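Local coordinates for putative arylalkylamine N-Acetyltransferase 7 (Aedes aegypti, PDB 4FD7), which is a putative arylalkylamine N-acetyltransferase of the GNAT family, which probably transfers an acetyl group from acetyl-CoA to an amine substrate, at residues 123-128 / 220-225; 54-59 / 187-192; 207-212 / 227-232. All coordinates share one frame; numbering follows the deposited sequence.

Contact 1: residues 123-128 / 220-225; sequences QAIYDT and FNYPGI
Thr128, Tyr222 and Phe220 make a buried contact, part polar and part aromatic, between helix 120-136 and the loop that joins helix 210-216 to strand 229-236. The Tyr222 ring meets the helix edge-on: its OH gives a hydrogen bond of 2.7 Å to Thr128 OG1, which lies in the plane of the ring. Thr128 OG1 in turn donates a hydrogen bond to Ala124 O, one turn back, at 2.6 Å, so a chain of two bonds runs from loop phenol to helix carbonyl. That carbonyl also takes the backbone bond from Thr128 N, the two donors arriving from opposite faces of its plane. With chi1 at -63°, Thr128 OG1 stands beside the backbone N, where it can give to Ala124 O and take from Tyr222 OH. Phe220 brings a ring face instead: Thr128 CA sits over its centre as a CH-pi contact, 4.1 Å from the centroid and 8° off the normal. Beside it, Asp127 CB approaches Phe220 CE1 at 3.9 Å, while the Asp127 carboxylate turns to a salt bridge with Arg219. Ile125 CG1 flanks the Tyr222 edge, 4.2 Å from CE1. Farther along the loop, Ile225 N bonds back to Tyr222 O and closes a type II beta turn. The contact ties the long connection between the last two strands of a GNAT domain to helix 120-136, in the segment between strands 98-108 and 146-155.

Contact 2: residues 54-59 / 187-192; sequences RDELMN and CFTGPN
The Glu56 carboxylate is the flat group that bridges to Thr189, and each of its oxygens has its own donor. Glu56 OE2 accepts from Thr189 OG1 at 2.6 Å through its anti lone pair. Glu56 OE1 accepts from Asn59 N at 2.8 Å on its syn side, 26° out of the carboxylate plane, and so caps the N-terminus of helix 57-62. A bend at chi2 (-94°) folds the Glu56 chain back so that one carboxylate can do both. Two residues earlier, Arg54 forms a salt bridge with Asp55 through its NE/NH1 edge, NE coming to OD1 from above the carboxylate plane and NH1 to OD2 on the syn side.

The rest is apolar. The Met58 and Thr189 side chains cross at about a right angle, Met58 SD 3.5 Å from Thr189 CG2. Leu57 CD1 reaches Pro191 CD at 3.8 Å and packs over Gly190 CA at 4.0 Å.

Asp55 also pairs with Arg160, probably in the pyrophosphate-binding loop of this family. The contact thus joins the break between helices 41-55 and 57-62 to the turn leading from strand 183-188 into helix 191-200, with helix 120-136 packing against Met58 and Asn59.

Contact 3: residues 207-212 / 227-232; sequences TITYGE and ENFCKY
Backbone hydrogen bonds come first: Ile208 and Cys230 form an antiparallel hydrogen-bonded pair, Ile208 N to Cys230 O at 3.0 Å and Cys230 N to Ile208 O at 2.8 Å. Beyond the strand end, Tyr210 N reaches Asn228 O at 3.2 Å. The flanking pairs, Thr207 with Lys231 and Thr209 with Phe229, are non-hydrogen-bonded, and CA-H...O contacts from Thr207 and Thr209 add to the pairing.

Aromatic contacts follow. Thr209 CG2 lies over the centre of the Phe229 ring, 3.6 Å from the centroid, in a CH-pi contact. Thr209 chi1 (60°) sets OG1 between the backbone N and carbonyl carbon, from where it caps helix 210-216 by accepting from Glu212 N and leaves the methyl for the ring. Tyr210 CZ packs on Cys230 CB at 3.6 Å, with Cys230 SG placed obliquely to that ring, 50° off its normal.

Packing along the strands is tight around Thr207. Its OG1 is buried without a polar partner, 2.9 Å from Phe229 CD2 and 3.2 Å from Lys231 CG; Lys231 runs alongside in the same direction and ends in a salt bridge with Glu204.

Strand 229-236 lies between strands 203-209 and 183-188, the order expected of the C-terminal part of the GNAT fold, where the last strand inserts between the two before it.

How the contacts relate
The three contacts form a triangle, their centres about 11 Å apart in every pair. Tyr210 of contact 3 touches both of the others: its OH donates to Thr189 O of contact 2 at 2.8 Å, and its CD1 lies 3.6 Å from Tyr222 CD2 of contact 1. Met58 of contact 2 fits between the others, its CE 3.7 Å from Thr128 CG2 and its CG 3.4 Å from Tyr210 OH. Contacts 2 and 3 share a sheet, Phe188 N bonding to Lys231 O at 2.8 Å. Acetyl-CoA in GNAT enzymes binds where the strands matching 146-155 and 183-188 splay apart; contact 2, at the end of 183-188, probably lies nearest.

Contact 1: residues 123-128 / 220-225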
ATOM      1  N   GLN A 123       2.628  15.756   5.929  1.00 11.52           N
ATOM      2  CA  GLN A 123       3.006  16.473   4.722  1.00 12.99           C
ATOM      3  C   GLN A 123       4.389  16.015   4.289  1.00 13.41           C
ATOM      4  O   GLN A 123       4.640  15.819   3.095  1.00 11.87           O
ATOM      5  CB  GLN A 123       2.986  17.982   4.923  1.00 14.16           C
ATOM      6  CG  GLN A 123       3.210  18.731   3.620  1.00 16.58           C
ATOM      7  CD  GLN A 123       1.955  18.784   2.766  1.00 16.36           C
ATOM      8  OE1 GLN A 123       0.914  19.255   3.217  1.00 15.89           O
ATOM      9  NE2 GLN A 123       2.049  18.299   1.528  1.00 16.83           N
ATOM     10  N   ALA A 124       5.274  15.824   5.269  1.00 12.42           N
ATOM     11  CA  ALA A 124       6.609  15.316   4.990  1.00 12.93           C
ATOM     12  C   ALA A 124       6.565  13.896   4.450  1.00 13.64           C
ATOM     13  O   ALA A 124       7.280  13.565   3.499  1.00 12.92           O
ATOM     14  CB  ALA A 124       7.481  15.382   6.235  1.00 12.97           C
ATOM     15  N   ILE A 125       5.742  13.038   5.039  1.00 12.17           N
ATOM     16  CA  ILE A 125       5.688  11.665   4.525  1.00 13.07           C
ATOM     17  C   ILE A 125       5.188  11.630   3.074  1.00 13.35           C
ATOM     18  O   ILE A 125       5.816  11.046   2.171  1.00 13.05           O
ATOM     19  CB  ILE A 125       4.822  10.777   5.413  1.00 13.08           C
ATOM     20  CG1 ILE A 125       5.496  10.615   6.776  1.00 14.72           C
ATOM     21  CG2 ILE A 125       4.563   9.411   4.737  1.00 15.12           C
ATOM     22  CD1 ILE A 125       4.601  10.030   7.848  1.00 13.60           C
ATOM     23  N   TYR A 126       4.053  12.277   2.863  1.00 12.04           N
ATOM     24  CA  TYR A 126       3.470  12.434   1.541  1.00 13.32           C
ATOM     25  C   TYR A 126       4.460  12.977   0.504  1.00 14.93           C
ATOM     26  O   TYR A 126       4.620  12.405  -0.577  1.00 13.69           O
ATOM     27  CB  TYR A 126       2.266  13.368   1.645  1.00 13.22           C
ATOM     28  CG  TYR A 126       1.535  13.557   0.349  1.00 15.71           C
ATOM     29  CD1 TYR A 126       1.766  14.676  -0.440  1.00 16.08           C
ATOM     30  CD2 TYR A 126       0.609  12.625  -0.088  1.00 17.15           C
ATOM     31  CE1 TYR A 126       1.102  14.860  -1.635  1.00 17.41           C
ATOM     32  CE2 TYR A 126      -0.062  12.797  -1.301  1.00 19.07           C
ATOM     33  CZ  TYR A 126       0.193  13.922  -2.065  1.00 20.02           C
ATOM     34  OH  TYR A 126      -0.467  14.125  -3.266  1.00 21.84           O
ATOM     35  N   ASP A 127       5.094  14.101   0.822  1.00 13.29           N
ATOM     36  CA  ASP A 127       6.054  14.720  -0.085  1.00 15.00           C
ATOM     37  C   ASP A 127       7.291  13.841  -0.299  1.00 13.99           C
ATOM     38  O   ASP A 127       7.908  13.884  -1.355  1.00 15.38           O
ATOM     39  CB  ASP A 127       6.494  16.084   0.448  1.00 16.45           C
ATOM     40  CG  ASP A 127       5.371  17.091   0.458  1.00 18.14           C
ATOM     41  OD1 ASP A 127       4.322  16.808  -0.161  1.00 17.23           O
ATOM     42  OD2 ASP A 127       5.550  18.173   1.077  1.00 17.73           O
ATOM     43  N   THR A 128       7.661  13.052   0.701  1.00 13.99           N
ATOM     44  CA  THR A 128       8.791  12.129   0.528  1.00 13.61           C
ATOM     45  C   THR A 128       8.465  11.056  -0.507  1.00 14.88           C
ATOM     46  O   THR A 128       9.230  10.816  -1.458  1.00 13.51           O
ATOM     47  CB  THR A 128       9.139  11.421   1.841  1.00 15.69           C
ATOM     48  OG1 THR A 128       9.548  12.399   2.798  1.00 16.58           O
ATOM     49  CG2 THR A 128      10.272  10.424   1.624  1.00 15.82           C
ATOM     50  N   PHE A 220      12.513  15.813   5.067  1.00 19.61           N
ATOM     51  CA  PHE A 220      12.465  14.368   4.853  1.00 18.43           C
ATOM     52  C   PHE A 220      13.385  13.660   5.828  1.00 18.67           C
ATOM     53  O   PHE A 220      14.239  12.869   5.414  1.00 18.03           O
ATOM     54  CB  PHE A 220      12.899  13.997   3.432  1.00 17.68           C
ATOM     55  CG  PHE A 220      12.104  14.666   2.329  1.00 19.03           C
ATOM     56  CD1 PHE A 220      10.955  15.399   2.595  1.00 18.91           C
ATOM     57  CD2 PHE A 220      12.511  14.530   1.010  1.00 19.04           C
ATOM     58  CE1 PHE A 220      10.237  16.003   1.559  1.00 19.39           C
ATOM     59  CE2 PHE A 220      11.800  15.132  -0.031  1.00 19.08           C
ATOM     60  CZ  PHE A 220      10.659  15.871   0.251  1.00 21.36           C
ATOM     61  N   ASN A 221      13.211  13.946   7.114  1.00 18.47           N
ATOM     62  CA  ASN A 221      14.069  13.417   8.171  1.00 18.18           C
ATOM     63  C   ASN A 221      13.336  12.327   8.959  1.00 17.83           C
ATOM     64  O   ASN A 221      12.218  12.547   9.428  1.00 17.94           O
ATOM     65  CB  ASN A 221      14.461  14.560   9.114  1.00 19.22           C
ATOM     66  CG  ASN A 221      15.682  14.245   9.943  1.00 24.29           C
ATOM     67  OD1 ASN A 221      16.820  14.416   9.484  1.00 27.07           O
ATOM     68  ND2 ASN A 221      15.463  13.796  11.178  1.00 21.91           N
ATOM     69  N   TYR A 222      13.968  11.164   9.109  1.00 16.38           N
ATOM     70  CA  TYR A 222      13.328   9.998   9.708  1.00 16.77           C
ATOM     71  C   TYR A 222      14.224   9.376  10.753  1.00 17.03           C
ATOM     72  O   TYR A 222      14.987   8.451  10.456  1.00 16.14           O
ATOM     73  CB  TYR A 222      12.949   8.981   8.624  1.00 14.30           C
ATOM     74  CG  TYR A 222      11.927   9.560   7.694  1.00 14.73           C
ATOM     75  CD1 TYR A 222      10.576   9.439   7.965  1.00 16.78           C
ATOM     76  CD2 TYR A 222      12.309  10.285   6.569  1.00 15.14           C
ATOM     77  CE1 TYR A 222       9.623  10.002   7.131  1.00 16.96           C
ATOM     78  CE2 TYR A 222      11.363  10.857   5.730  1.00 12.93           C
ATOM     79  CZ  TYR A 222      10.031  10.712   6.016  1.00 13.70           C
ATOM     80  OH  TYR A 222       9.091  11.273   5.183  1.00 14.80           O
ATOM     81  N   PRO A 223      14.121   9.888  11.992  1.00 17.08           N
ATOM     82  CA  PRO A 223      14.977   9.479  13.105  1.00 20.02           C
ATOM     83  C   PRO A 223      14.989   7.969  13.291  1.00 18.89           C
ATOM     84  O   PRO A 223      13.929   7.368  13.533  1.00 19.19           O
ATOM     85  CB  PRO A 223      14.315  10.136  14.318  1.00 19.46           C
ATOM     86  CG  PRO A 223      13.515  11.287  13.763  1.00 17.40           C
ATOM     87  CD  PRO A 223      13.039  10.789  12.426  1.00 17.43           C
ATOM     88  N   GLY A 224      16.161   7.367  13.148  1.00 17.71           N
ATOM     89  CA  GLY A 224      16.347   5.981  13.528  1.00 19.62           C
ATOM     90  C   GLY A 224      16.309   4.990  12.380  1.00 19.48           C
ATOM     91  O   GLY A 224      16.622   3.807  12.571  1.00 19.70           O
ATOM     92  N   ILE A 225      15.916   5.457  11.198  1.00 19.26           N
ATOM     93  CA  ILE A 225      15.874   4.595  10.012  1.00 18.16           C
ATOM     94  C   ILE A 225      16.675   5.215   8.871  1.00 18.59           C
ATOM     95  O   ILE A 225      16.425   4.941   7.698  1.00 17.82           O
ATOM     96  CB  ILE A 225      14.420   4.312   9.548  1.00 17.96           C
ATOM     97  CG1 ILE A 225      13.732   5.598   9.088  1.00 16.41           C
ATOM     98  CG2 ILE A 225      13.632   3.626  10.658  1.00 17.38           C
ATOM     99  CD1 ILE A 225      12.419   5.370   8.340  1.00 17.38           C
TER

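Contact 2: residues 54-59 / 187-192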
ATOM      1  N   ARG A  54       0.972   2.329  13.258  1.00 18.94           N
ATOM      2  CA  ARG A  54       1.854   2.100  14.386  1.00 19.99           C
ATOM      3  C   ARG A  54       3.181   1.462  13.980  1.00 21.30           C
ATOM      4  O   ARG A  54       4.221   1.790  14.546  1.00 20.80           O
ATOM      5  CB  ARG A  54       1.162   1.219  15.428  1.00 19.49           C
ATOM      6  CG  ARG A  54       2.005   0.972  16.664  1.00 23.82           C
ATOM      7  CD  ARG A  54       1.466  -0.183  17.478  1.00 25.65           C
ATOM      8  NE  ARG A  54       1.506  -1.457  16.758  1.00 26.46           N
ATOM      9  CZ  ARG A  54       0.714  -2.485  17.044  1.00 25.90           C
ATOM     10  NH1 ARG A  54       0.784  -3.608  16.347  1.00 27.52           N
ATOM     11  NH2 ARG A  54      -0.165  -2.382  18.030  1.00 27.72           N
ATOM     12  N   ASP A  55       3.144   0.572  12.991  1.00 18.63           N
ATOM     13  CA  ASP A  55       4.266  -0.331  12.738  1.00 19.69           C
ATOM     14  C   ASP A  55       5.154  -0.013  11.526  1.00 19.83           C
ATOM     15  O   ASP A  55       6.320  -0.387  11.508  1.00 20.17           O
ATOM     16  CB  ASP A  55       3.746  -1.768  12.645  1.00 21.52           C
ATOM     17  CG  ASP A  55       3.211  -2.268  13.970  1.00 23.45           C
ATOM     18  OD1 ASP A  55       3.525  -1.642  15.008  1.00 21.29           O
ATOM     19  OD2 ASP A  55       2.485  -3.284  13.983  1.00 26.18           O
ATOM     20  N   GLU A  56       4.615   0.649  10.509  1.00 18.13           N
ATOM     21  CA  GLU A  56       5.399   0.914   9.299  1.00 17.83           C
ATOM     22  C   GLU A  56       6.541   1.895   9.600  1.00 17.99           C
ATOM     23  O   GLU A  56       6.351   2.835  10.372  1.00 15.95           O
ATOM     24  CB  GLU A  56       4.498   1.439   8.185  1.00 17.75           C
ATOM     25  CG  GLU A  56       5.211   1.728   6.868  1.00 18.33           C
ATOM     26  CD  GLU A  56       5.642   3.189   6.728  1.00 19.17           C
ATOM     27  OE1 GLU A  56       5.330   3.991   7.613  1.00 19.95           O
ATOM     28  OE2 GLU A  56       6.294   3.541   5.723  1.00 23.86           O
ATOM     29  N   LEU A  57       7.708   1.673   8.991  1.00 17.23           N
ATOM     30  CA  LEU A  57       8.929   2.412   9.350  1.00 19.58           C
ATOM     31  C   LEU A  57       8.849   3.942   9.366  1.00 16.67           C
ATOM     32  O   LEU A  57       9.250   4.556  10.361  1.00 16.16           O
ATOM     33  CB  LEU A  57      10.137   1.970   8.505  1.00 17.80           C
ATOM     34  CG  LEU A  57      10.669   0.559   8.730  1.00 20.53           C
ATOM     35  CD1 LEU A  57      12.065   0.479   8.148  1.00 21.36           C
ATOM     36  CD2 LEU A  57      10.667   0.194  10.203  1.00 22.08           C
ATOM     37  N   MET A  58       8.372   4.555   8.281  1.00 16.28           N
ATOM     38  CA  MET A  58       8.285   6.021   8.219  1.00 17.89           C
ATOM     39  C   MET A  58       7.343   6.590   9.295  1.00 16.37           C
ATOM     40  O   MET A  58       7.642   7.601   9.953  1.00 18.39           O
ATOM     41  CB  MET A  58       7.802   6.492   6.839  1.00 15.78           C
ATOM     42  CG  MET A  58       8.705   6.107   5.673  1.00 18.80           C
ATOM     43  SD  MET A  58       8.002   6.598   4.076  1.00 18.88           S
ATOM     44  CE  MET A  58       8.355   8.362   4.038  1.00 16.58           C
ATOM     45  N   ASN A  59       6.193   5.941   9.462  1.00 16.78           N
ATOM     46  CA  ASN A  59       5.223   6.389  10.453  1.00 16.87           C
ATOM     47  C   ASN A  59       5.818   6.335  11.850  1.00 15.76           C
ATOM     48  O   ASN A  59       5.722   7.296  12.618  1.00 16.64           O
ATOM     49  CB  ASN A  59       3.949   5.533  10.395  1.00 14.80           C
ATOM     50  CG  ASN A  59       3.234   5.644   9.073  1.00 17.20           C
ATOM     51  OD1 ASN A  59       3.469   6.570   8.294  1.00 15.56           O
ATOM     52  ND2 ASN A  59       2.343   4.693   8.806  1.00 19.96           N
ATOM     53  N   CYS A 187       5.647   2.861  -3.663  1.00 13.73           N
ATOM     54  CA  CYS A 187       6.804   3.112  -2.815  1.00 13.90           C
ATOM     55  C   CYS A 187       6.743   2.153  -1.639  1.00 15.94           C
ATOM     56  O   CYS A 187       5.852   2.256  -0.802  1.00 15.85           O
ATOM     57  CB  CYS A 187       6.813   4.556  -2.298  1.00 16.66           C
ATOM     58  SG  CYS A 187       8.209   4.860  -1.192  1.00 19.33           S
ATOM     59  N   PHE A 188       7.663   1.191  -1.613  1.00 15.41           N
ATOM     60  CA  PHE A 188       7.804   0.264  -0.502  1.00 18.22           C
ATOM     61  C   PHE A 188       8.866   0.802   0.448  1.00 19.67           C
ATOM     62  O   PHE A 188      10.015   1.056   0.064  1.00 19.52           O
ATOM     63  CB  PHE A 188       8.137  -1.131  -1.011  1.00 16.76           C
ATOM     64  CG  PHE A 188       7.081  -1.708  -1.909  1.00 17.40           C
ATOM     65  CD1 PHE A 188       7.172  -1.594  -3.299  1.00 15.11           C
ATOM     66  CD2 PHE A 188       5.988  -2.357  -1.369  1.00 17.01           C
ATOM     67  CE1 PHE A 188       6.188  -2.132  -4.116  1.00 16.64           C
ATOM     68  CE2 PHE A 188       4.997  -2.896  -2.188  1.00 17.27           C
ATOM     69  CZ  PHE A 188       5.102  -2.785  -3.557  1.00 15.48           C
ATOM     70  N   THR A 189       8.457   0.989   1.698  1.00 17.57           N
ATOM     71  CA  THR A 189       9.188   1.858   2.600  1.00 18.44           C
ATOM     72  C   THR A 189      10.092   1.114   3.565  1.00 18.61           C
ATOM     73  O   THR A 189      11.020   1.697   4.127  1.00 20.81           O
ATOM     74  CB  THR A 189       8.218   2.704   3.400  1.00 19.97           C
ATOM     75  OG1 THR A 189       7.356   1.834   4.148  1.00 19.38           O
ATOM     76  CG2 THR A 189       7.385   3.578   2.466  1.00 18.26           C
ATOM     77  N   GLY A 190       9.821  -0.168   3.770  1.00 22.14           N
ATOM     78  CA  GLY A 190      10.594  -0.973   4.700  1.00 24.10           C
ATOM     79  C   GLY A 190      11.089  -2.279   4.110  1.00 24.19           C
ATOM     80  O   GLY A 190      10.701  -2.649   3.006  1.00 24.59           O
ATOM     81  N   PRO A 191      11.934  -2.996   4.857  1.00 25.74           N
ATOM     82  CA  PRO A 191      12.680  -4.151   4.343  1.00 27.71           C
ATOM     83  C   PRO A 191      11.790  -5.344   3.980  1.00 26.69           C
ATOM     84  O   PRO A 191      11.943  -5.929   2.905  1.00 28.22           O
ATOM     85  CB  PRO A 191      13.600  -4.504   5.513  1.00 28.83           C
ATOM     86  CG  PRO A 191      12.867  -4.063   6.710  1.00 29.73           C
ATOM     87  CD  PRO A 191      12.157  -2.796   6.299  1.00 28.86           C
ATOM     88  N   ASN A 192      10.856  -5.693   4.854  1.00 26.94           N
ATOM     89  CA  ASN A 192       9.990  -6.824   4.570  1.00 28.24           C
ATOM     90  C   ASN A 192       8.950  -6.562   3.474  1.00 27.73           C
ATOM     91  O   ASN A 192       8.644  -7.463   2.694  1.00 25.35           O
ATOM     92  CB  ASN A 192       9.343  -7.346   5.848  1.00 32.41           C
ATOM     93  CG  ASN A 192      10.362  -7.867   6.837  1.00 32.39           C
ATOM     94  OD1 ASN A 192      10.294  -7.564   8.026  1.00 36.73           O
ATOM     95  ND2 ASN A 192      11.327  -8.639   6.346  1.00 32.45           N
TER

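Contact 3: residues 207-212 / 227-232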
ATOM      1  N   THR A 207      15.851   3.761  -5.784  1.00 16.03           N
ATOM      2  CA  THR A 207      16.096   3.465  -4.391  1.00 17.45           C
ATOM      3  C   THR A 207      16.932   4.566  -3.760  1.00 19.28           C
ATOM      4  O   THR A 207      17.821   5.142  -4.410  1.00 19.57           O
ATOM      5  CB  THR A 207      16.712   2.051  -4.201  1.00 18.88           C
ATOM      6  OG1 THR A 207      16.872   1.789  -2.803  1.00 23.18           O
ATOM      7  CG2 THR A 207      18.052   1.937  -4.897  1.00 22.84           C
ATOM      8  N   ILE A 208      16.626   4.877  -2.502  1.00 17.08           N
ATOM      9  CA  ILE A 208      17.313   5.984  -1.840  1.00 18.35           C
ATOM     10  C   ILE A 208      17.132   5.864  -0.325  1.00 17.33           C
ATOM     11  O   ILE A 208      16.052   5.526   0.125  1.00 17.17           O
ATOM     12  CB  ILE A 208      16.800   7.358  -2.372  1.00 17.25           C
ATOM     13  CG1 ILE A 208      17.653   8.508  -1.812  1.00 17.45           C
ATOM     14  CG2 ILE A 208      15.297   7.561  -2.084  1.00 17.45           C
ATOM     15  CD1 ILE A 208      17.171   9.911  -2.201  1.00 18.22           C
ATOM     16  N   THR A 209      18.176   6.103   0.466  1.00 17.02           N
ATOM     17  CA  THR A 209      18.023   5.953   1.913  1.00 17.73           C
ATOM     18  C   THR A 209      17.280   7.146   2.498  1.00 16.93           C
ATOM     19  O   THR A 209      17.201   8.204   1.877  1.00 17.18           O
ATOM     20  CB  THR A 209      19.370   5.804   2.661  1.00 17.25           C
ATOM     21  OG1 THR A 209      20.183   6.965   2.441  1.00 13.88           O
ATOM     22  CG2 THR A 209      20.117   4.564   2.195  1.00 19.74           C
ATOM     23  N   TYR A 210      16.718   6.967   3.686  1.00 14.55           N
ATOM     24  CA  TYR A 210      16.121   8.089   4.395  1.00 16.25           C
ATOM     25  C   TYR A 210      17.176   9.147   4.771  1.00 15.90           C
ATOM     26  O   TYR A 210      16.894  10.353   4.749  1.00 15.71           O
ATOM     27  CB  TYR A 210      15.299   7.591   5.582  1.00 15.96           C
ATOM     28  CG  TYR A 210      14.119   6.758   5.107  1.00 15.30           C
ATOM     29  CD1 TYR A 210      13.010   7.357   4.525  1.00 15.18           C
ATOM     30  CD2 TYR A 210      14.142   5.370   5.192  1.00 16.82           C
ATOM     31  CE1 TYR A 210      11.935   6.594   4.063  1.00 15.70           C
ATOM     32  CE2 TYR A 210      13.084   4.608   4.741  1.00 16.52           C
ATOM     33  CZ  TYR A 210      11.982   5.224   4.182  1.00 17.37           C
ATOM     34  OH  TYR A 210      10.934   4.458   3.727  1.00 17.80           O
ATOM     35  N   GLY A 211      18.395   8.700   5.075  1.00 18.31           N
ATOM     36  CA  GLY A 211      19.501   9.630   5.254  1.00 17.40           C
ATOM     37  C   GLY A 211      19.708  10.538   4.046  1.00 18.16           C
ATOM     38  O   GLY A 211      19.833  11.779   4.161  1.00 16.29           O
ATOM     39  N   GLU A 212      19.740   9.917   2.872  1.00 16.89           N
ATOM     40  CA  GLU A 212      19.944  10.667   1.629  1.00 18.89           C
ATOM     41  C   GLU A 212      18.760  11.570   1.344  1.00 17.97           C
ATOM     42  O   GLU A 212      18.939  12.694   0.872  1.00 17.97           O
ATOM     43  CB  GLU A 212      20.227   9.742   0.439  1.00 19.84           C
ATOM     44  CG  GLU A 212      20.496  10.502  -0.877  1.00 20.91           C
ATOM     45  CD  GLU A 212      21.189   9.663  -1.942  1.00 22.39           C
ATOM     46  OE1 GLU A 212      21.535   8.496  -1.671  1.00 23.64           O
ATOM     47  OE2 GLU A 212      21.398  10.188  -3.061  1.00 25.08           O
ATOM     48  N   GLU A 227      19.607   4.764   7.631  1.00 18.91           N
ATOM     49  CA  GLU A 227      20.315   3.885   6.697  1.00 22.66           C
ATOM     50  C   GLU A 227      19.403   2.915   5.925  1.00 20.40           C
ATOM     51  O   GLU A 227      19.865   2.216   5.017  1.00 22.76           O
ATOM     52  CB  GLU A 227      21.426   3.108   7.414  1.00 24.37           C
ATOM     53  CG  GLU A 227      20.922   2.102   8.417  1.00 27.06           C
ATOM     54  CD  GLU A 227      22.035   1.541   9.303  1.00 30.64           C
ATOM     55  OE1 GLU A 227      23.101   2.184   9.427  1.00 30.01           O
ATOM     56  OE2 GLU A 227      21.831   0.454   9.881  1.00 33.33           O
ATOM     57  N   ASN A 228      18.123   2.862   6.275  1.00 18.70           N
ATOM     58  CA  ASN A 228      17.196   2.000   5.538  1.00 19.02           C
ATOM     59  C   ASN A 228      16.893   2.575   4.161  1.00 19.83           C
ATOM     60  O   ASN A 228      16.971   3.788   3.949  1.00 17.39           O
ATOM     61  CB  ASN A 228      15.888   1.793   6.317  1.00 19.77           C
ATOM     62  CG  ASN A 228      16.061   0.906   7.539  1.00 22.67           C
ATOM     63  OD1 ASN A 228      16.079   1.387   8.673  1.00 23.66           O
ATOM     64  ND2 ASN A 228      16.191  -0.397   7.313  1.00 29.78           N
ATOM     65  N   PHE A 229      16.536   1.709   3.220  1.00 20.65           N
ATOM     66  CA  PHE A 229      16.189   2.165   1.879  1.00 19.94           C
ATOM     67  C   PHE A 229      14.685   2.387   1.692  1.00 19.83           C
ATOM     68  O   PHE A 229      13.856   1.687   2.280  1.00 19.81           O
ATOM     69  CB  PHE A 229      16.730   1.183   0.830  1.00 22.90           C
ATOM     70  CG  PHE A 229      18.191   1.365   0.535  1.00 22.97           C
ATOM     71  CD1 PHE A 229      19.151   0.731   1.297  1.00 27.04           C
ATOM     72  CD2 PHE A 229      18.601   2.192  -0.498  1.00 24.53           C
ATOM     73  CE1 PHE A 229      20.495   0.916   1.025  1.00 30.14           C
ATOM     74  CE2 PHE A 229      19.945   2.374  -0.777  1.00 26.98           C
ATOM     75  CZ  PHE A 229      20.892   1.728  -0.014  1.00 28.07           C
ATOM     76  N   CYS A 230      14.354   3.396   0.889  1.00 16.55           N
ATOM     77  CA  CYS A 230      13.004   3.678   0.434  1.00 18.01           C
ATOM     78  C   CYS A 230      13.039   3.340  -1.049  1.00 18.68           C
ATOM     79  O   CYS A 230      13.869   3.891  -1.791  1.00 18.10           O
ATOM     80  CB  CYS A 230      12.704   5.164   0.626  1.00 18.98           C
ATOM     81  SG  CYS A 230      11.037   5.698   0.208  1.00 21.37           S
ATOM     82  N   LYS A 231      12.199   2.402  -1.480  1.00 18.94           N
ATOM     83  CA  LYS A 231      12.297   1.941  -2.865  1.00 16.83           C
ATOM     84  C   LYS A 231      10.992   2.068  -3.635  1.00 17.76           C
ATOM     85  O   LYS A 231       9.982   1.523  -3.215  1.00 20.52           O
ATOM     86  CB  LYS A 231      12.752   0.480  -2.910  1.00 18.48           C
ATOM     87  CG  LYS A 231      14.089   0.203  -2.254  1.00 21.91           C
ATOM     88  CD  LYS A 231      14.558  -1.215  -2.548  1.00 21.86           C
ATOM     89  CE  LYS A 231      15.793  -1.582  -1.740  1.00 24.97           C
ATOM     90  NZ  LYS A 231      16.271  -2.967  -2.043  1.00 25.48           N
ATOM     91  N   TYR A 232      11.046   2.682  -4.815  1.00 16.51           N
ATOM     92  CA  TYR A 232       9.899   2.684  -5.711  1.00 14.03           C
ATOM     93  C   TYR A 232      10.077   1.447  -6.598  1.00 14.90           C
ATOM     94  O   TYR A 232      11.123   1.266  -7.219  1.00 14.97           O
ATOM     95  CB  TYR A 232       9.824   3.960  -6.544  1.00 16.20           C
ATOM     96  CG  TYR A 232       8.411   4.472  -6.708  1.00 15.41           C
ATOM     97  CD1 TYR A 232       7.854   5.336  -5.775  1.00 13.60           C
ATOM     98  CD2 TYR A 232       7.629   4.077  -7.785  1.00 13.88           C
ATOM     99  CE1 TYR A 232       6.563   5.801  -5.917  1.00 15.87           C
ATOM    100  CE2 TYR A 232       6.335   4.538  -7.934  1.00 15.50           C
ATOM    101  CZ  TYR A 232       5.808   5.399  -6.997  1.00 16.73           C
ATOM    102  OH  TYR A 232       4.519   5.861  -7.141  1.00 16.57           O
TER